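Local coordinates for protein putative MAR1 (Leishmania donovani, PDB 1X9G) that is of unknown function but belongs to the isochorismatase superfamily and is a putative MAR1 ribonuclease, at residues S169-I172 and L173-T177; R187-K190 and L191-E195. One frame throughout, in Å; residues are numbered along the deposited sequence.

Contact 1 (S169-I172 and L173-T177); sequences SESI and LLQMT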
loop_
_atom_site.group_PDB
_atom_site.type_symbol
_atom_site.label_atom_id
_atom_site.label_comp_id
_atom_site.label_asym_id
_atom_site.label_seq_id
_atom_site.Cartn_x
_atom_site.Cartn_y
_atom_site.Cartn_z
ATOM N N SER A 169 -2.584 -5.182 18.780
ATOM C CA SER A 169 -2.309 -5.826 20.074
ATOM C C SER A 169 -2.822 -7.248 20.219
ATOM O O SER A 169 -2.151 -8.060 20.837
ATOM C CB SER A 169 -2.740 -4.930 21.256
ATOM O OG SER A 169 -4.154 -4.740 21.331
ATOM N N GLU A 170 -3.970 -7.593 19.639
ATOM C CA GLU A 170 -4.363 -8.998 19.711
ATOM C C GLU A 170 -3.445 -9.824 18.835
ATOM O O GLU A 170 -2.938 -10.823 19.268
ATOM C CB GLU A 170 -5.856 -9.238 19.437
ATOM C CG GLU A 170 -6.208 -10.659 19.084
ATOM C CD GLU A 170 -7.709 -10.928 19.109
ATOM O OE1 GLU A 170 -8.266 -10.687 20.194
ATOM O OE2 GLU A 170 -8.329 -11.402 18.089
ATOM N N SER A 171 -3.152 -9.370 17.627
ATOM C CA SER A 171 -2.198 -10.099 16.772
ATOM C C SER A 171 -0.894 -10.312 17.489
ATOM O O SER A 171 -0.346 -11.374 17.453
ATOM C CB SER A 171 -1.871 -9.291 15.512
ATOM O OG SER A 171 -1.352 -10.163 14.514
ATOM N N ILE A 172 -0.371 -9.264 18.099
ATOM C CA ILE A 172 0.906 -9.314 18.811
ATOM C C ILE A 172 0.936 -10.244 20.046
ATOM O O ILE A 172 1.934 -10.965 20.221
ATOM C CB ILE A 172 1.356 -7.884 19.202
ATOM C CG1 ILE A 172 1.934 -7.158 17.981
ATOM C CG2 ILE A 172 2.430 -7.892 20.304
ATOM C CD1 ILE A 172 2.224 -5.637 18.283
ATOM N N LEU A 173 -0.110 -10.236 20.897
ATOM C CA LEU A 173 -0.137 -11.184 22.028
ATOM C C LEU A 173 -0.058 -12.639 21.556
ATOM O O LEU A 173 0.755 -13.392 22.039
ATOM C CB LEU A 173 -1.339 -11.011 22.965
ATOM C CG LEU A 173 -1.637 -9.716 23.726
ATOM C CD1 LEU A 173 -2.257 -10.020 25.086
ATOM C CD2 LEU A 173 -0.449 -8.719 23.871
ATOM N N LEU A 174 -0.863 -12.989 20.565
ATOM C CA LEU A 174 -0.876 -14.283 19.911
ATOM C C LEU A 174 0.403 -14.701 19.204
ATOM O O LEU A 174 0.611 -15.889 18.928
ATOM C CB LEU A 174 -2.009 -14.268 18.885
ATOM C CG LEU A 174 -3.412 -14.174 19.492
ATOM C CD1 LEU A 174 -4.502 -14.449 18.457
ATOM C CD2 LEU A 174 -3.580 -15.146 20.708
ATOM N N GLN A 175 1.228 -13.733 18.832
ATOM C CA GLN A 175 2.414 -14.028 18.058
ATOM C C GLN A 175 3.514 -14.429 19.027
ATOM O O GLN A 175 4.370 -15.250 18.703
ATOM C CB GLN A 175 2.845 -12.814 17.241
ATOM C CG GLN A 175 2.085 -12.566 15.899
ATOM C CD GLN A 175 2.446 -11.199 15.320
ATOM O OE1 GLN A 175 3.612 -10.861 15.245
ATOM N NE2 GLN A 175 1.452 -10.390 14.983
ATOM N N MET A 176 3.494 -13.837 20.209
ATOM C CA MET A 176 4.436 -14.164 21.242
ATOM C C MET A 176 4.149 -15.510 21.991
ATOM O O MET A 176 5.078 -16.102 22.523
ATOM C CB MET A 176 4.511 -12.996 22.234
ATOM C CG MET A 176 5.255 -11.763 21.719
ATOM S SD MET A 176 5.039 -10.263 22.755
ATOM C CE MET A 176 6.603 -10.272 23.661
ATOM N N THR A 177 2.892 -15.969 22.044
ATOM C CA THR A 177 2.548 -17.266 22.672
ATOM C C THR A 177 2.182 -18.309 21.657
ATOM O O THR A 177 1.012 -18.627 21.541
ATOM C CB THR A 177 1.271 -17.197 23.572
ATOM O OG1 THR A 177 0.460 -16.076 23.223
ATOM C CG2 THR A 177 1.635 -17.122 25.055
#
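Leu-173 N donates to Ser-169 O at 3.0 Å and Leu-174 N to Glu-170 O at 3.3 Å, two successive i to i+4 bonds that begin helix 169-176. Ile-172 O takes two backbone donors from the same face of its plane: Met-176 N at 3.3 Å and, from well above the plane, Gln-175 N. Helical angles give out at Thr-177, whose side chain turns back so that OG1 bonds Leu-173 O at 2.9 Å. This short helix directly follows 164-167, an outer strand of the chain's parallel six-stranded sheet in the isochorismatase-type alpha/beta fold, and one side of it faces a second subunit. On that side Gln-175 folds back one turn: with CG anti to its own carbonyl carbon (chi1 -81°), the extended chain brings NE2 to Ser-171 OG at 2.9 Å, the serine oxygen lying almost in the amide plane. The same hydroxyl also bonds His-118 O of the second subunit, while Gln-175 OE1 is taken by Met-13 N, which fixes both ends of the amide. Elsewhere, Ile-172 CG2 lies 4.3 Å from Met-176 SD, and Glu-170 CG comes within 4.2 Å of Leu-174 CD1 while its carboxylate reaches His-118 of the second subunit.

Contact 2 (R187-K190 and L191-E195); sequences RISK and LLKEE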
loop_
_atom_site.group_PDB
_atom_site.type_symbol
_atom_site.label_atom_id
_atom_site.label_comp_id
_atom_site.label_asym_id
_atom_site.label_seq_id
_atom_site.Cartn_x
_atom_site.Cartn_y
_atom_site.Cartn_z
ATOM N N ARG A 187 -3.433 -17.074 31.232
ATOM C CA ARG A 187 -3.196 -15.733 31.735
ATOM C C ARG A 187 -3.340 -14.682 30.630
ATOM O O ARG A 187 -4.036 -13.683 30.808
ATOM C CB ARG A 187 -1.807 -15.638 32.380
ATOM C CG ARG A 187 -1.749 -15.896 33.893
ATOM C CD ARG A 187 -0.290 -15.927 34.346
ATOM N NE ARG A 187 0.116 -14.694 35.029
ATOM C CZ ARG A 187 1.270 -14.520 35.689
ATOM N NH1 ARG A 187 2.179 -15.499 35.738
ATOM N NH2 ARG A 187 1.531 -13.354 36.287
ATOM N N ILE A 188 -2.687 -14.938 29.492
ATOM C CA ILE A 188 -2.640 -14.039 28.351
ATOM C C ILE A 188 -3.986 -13.986 27.640
ATOM O O ILE A 188 -4.438 -12.909 27.221
ATOM C CB ILE A 188 -1.505 -14.439 27.399
ATOM C CG1 ILE A 188 -0.159 -14.271 28.122
ATOM C CG2 ILE A 188 -1.540 -13.587 26.140
ATOM C CD1 ILE A 188 1.092 -14.670 27.333
ATOM N N SER A 189 -4.629 -15.148 27.526
ATOM C CA SER A 189 -5.984 -15.266 26.976
ATOM C C SER A 189 -6.952 -14.302 27.677
ATOM O O SER A 189 -7.830 -13.717 27.047
ATOM C CB SER A 189 -6.465 -16.722 27.118
ATOM O OG SER A 189 -7.790 -16.918 26.659
ATOM N N LYS A 190 -6.773 -14.145 28.984
ATOM C CA LYS A 190 -7.657 -13.345 29.809
ATOM C C LYS A 190 -7.617 -11.852 29.453
ATOM O O LYS A 190 -8.643 -11.154 29.507
ATOM C CB LYS A 190 -7.311 -13.614 31.293
ATOM C CG LYS A 190 -7.425 -12.437 32.276
ATOM C CD LYS A 190 -6.347 -12.512 33.370
ATOM C CE LYS A 190 -5.076 -11.696 33.017
ATOM N NZ LYS A 190 -4.890 -10.460 33.891
ATOM N N LEU A 191 -6.429 -11.372 29.104
ATOM C CA LEU A 191 -6.236 -10.019 28.588
ATOM C C LEU A 191 -7.067 -9.778 27.325
ATOM O O LEU A 191 -7.783 -8.784 27.218
ATOM C CB LEU A 191 -4.757 -9.806 28.287
ATOM C CG LEU A 191 -3.871 -9.903 29.519
ATOM C CD1 LEU A 191 -2.392 -9.818 29.193
ATOM C CD2 LEU A 191 -4.293 -8.785 30.489
ATOM N N LEU A 192 -6.974 -10.723 26.393
ATOM C CA LEU A 192 -7.718 -10.731 25.121
ATOM C C LEU A 192 -9.255 -10.729 25.225
ATOM O O LEU A 192 -9.945 -10.508 24.222
ATOM C CB LEU A 192 -7.284 -11.954 24.290
ATOM C CG LEU A 192 -6.207 -11.870 23.204
ATOM C CD1 LEU A 192 -5.144 -10.791 23.429
ATOM C CD2 LEU A 192 -5.566 -13.247 22.999
ATOM N N LYS A 193 -9.795 -11.018 26.415
ATOM C CA LYS A 193 -11.256 -11.018 26.609
ATOM C C LYS A 193 -11.728 -9.630 27.011
ATOM O O LYS A 193 -12.924 -9.362 26.968
ATOM C CB LYS A 193 -11.711 -12.108 27.594
ATOM C CG LYS A 193 -11.540 -13.559 27.030
ATOM C CD LYS A 193 -11.711 -14.655 28.132
ATOM C CE LYS A 193 -11.382 -16.112 27.610
ATOM N NZ LYS A 193 -10.458 -16.888 28.544
ATOM N N GLU A 194 -10.778 -8.752 27.364
ATOM C CA GLU A 194 -11.050 -7.312 27.583
ATOM C C GLU A 194 -11.321 -6.596 26.249
ATOM O O GLU A 194 -10.714 -6.894 25.220
ATOM C CB GLU A 194 -9.916 -6.610 28.345
ATOM C CG GLU A 194 -9.557 -7.213 29.711
ATOM C CD GLU A 194 -8.277 -6.591 30.355
ATOM O OE1 GLU A 194 -7.438 -7.370 30.860
ATOM O OE2 GLU A 194 -8.096 -5.337 30.374
ATOM N N GLU A 195 -12.266 -5.671 26.297
ATOM C CA GLU A 195 -12.766 -4.961 25.139
ATOM C C GLU A 195 -12.363 -3.485 25.254
ATOM O O GLU A 195 -12.501 -2.890 26.340
ATOM C CB GLU A 195 -14.299 -5.029 25.104
ATOM C CG GLU A 195 -14.923 -6.426 25.190
ATOM C CD GLU A 195 -15.234 -7.005 23.819
ATOM O OE1 GLU A 195 -16.287 -7.672 23.671
ATOM O OE2 GLU A 195 -14.425 -6.786 22.880
#
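Lys-193 reaches back one turn to Ser-189, its NZ donating to the serine OG at 3.3 Å. With OG beside the serine's own carbonyl carbon (chi1 178°), the hydroxyl points to the side where NZ arrives, and the lysine chain runs up past Ser-189 O, with CG 3.7 Å from that oxygen, before bending at its last torsion to bring the ammonium across. Elsewhere on the turn, Lys-190 crosses Leu-191 at an angle: its chain, bent at three successive torsions, lays CE 3.9 Å and NZ 3.8 Å from Leu-191 CD2. Leu-191 in turn sets CB against Ile-188 O at 3.3 Å, and Leu-192 CB lies 3.3 Å from Ser-189 O.

In the backbone beneath, Ile-188 O receives weak bonds from both Leu-191 N and Leu-192 N, and Lys-190 O a weak one from Lys-193 N. A type I beta turn runs from Leu-191 to Glu-194, and Glu-194 N closes it on Leu-191 O at 3.0 Å. Further out, Ile-188 and Leu-191 lean on helix 39-55, through Leu-52 and Arg-51, while Leu-192 packs against Leu-173 and Leu-174 of helix 169-176.

Leu-191 is thus buried and Leu-192 partly so, against the helices, whereas Lys-190, Lys-193 and Glu-194 are exposed. Lys-190 NZ and Glu-194 OE1, 5.0 Å apart, are not in contact, so any attraction between them is probably modest and tempered by solvent.

Following the chain from its N terminus, contact 1 comes first, within and at the end of helix 169-176. Contact 2 follows in series, where helix 185-191 runs out into the C-terminal tail. Each joins adjoining segments and closes nothing longer than a helical turn, so the two neither nest nor cross. They nevertheless lie about 11 Å apart, centre to centre, because the intervening chain brings the second helix back against the first. Thr-177 CG2 meets Ile-188 CD1 at 3.4 Å, and Leu-173 CD1 lies 3.8 Å from Ile-188 CG2. Helix 39-55 receives Leu-173 from contact 1 and Ile-188 from contact 2, tying three helices together.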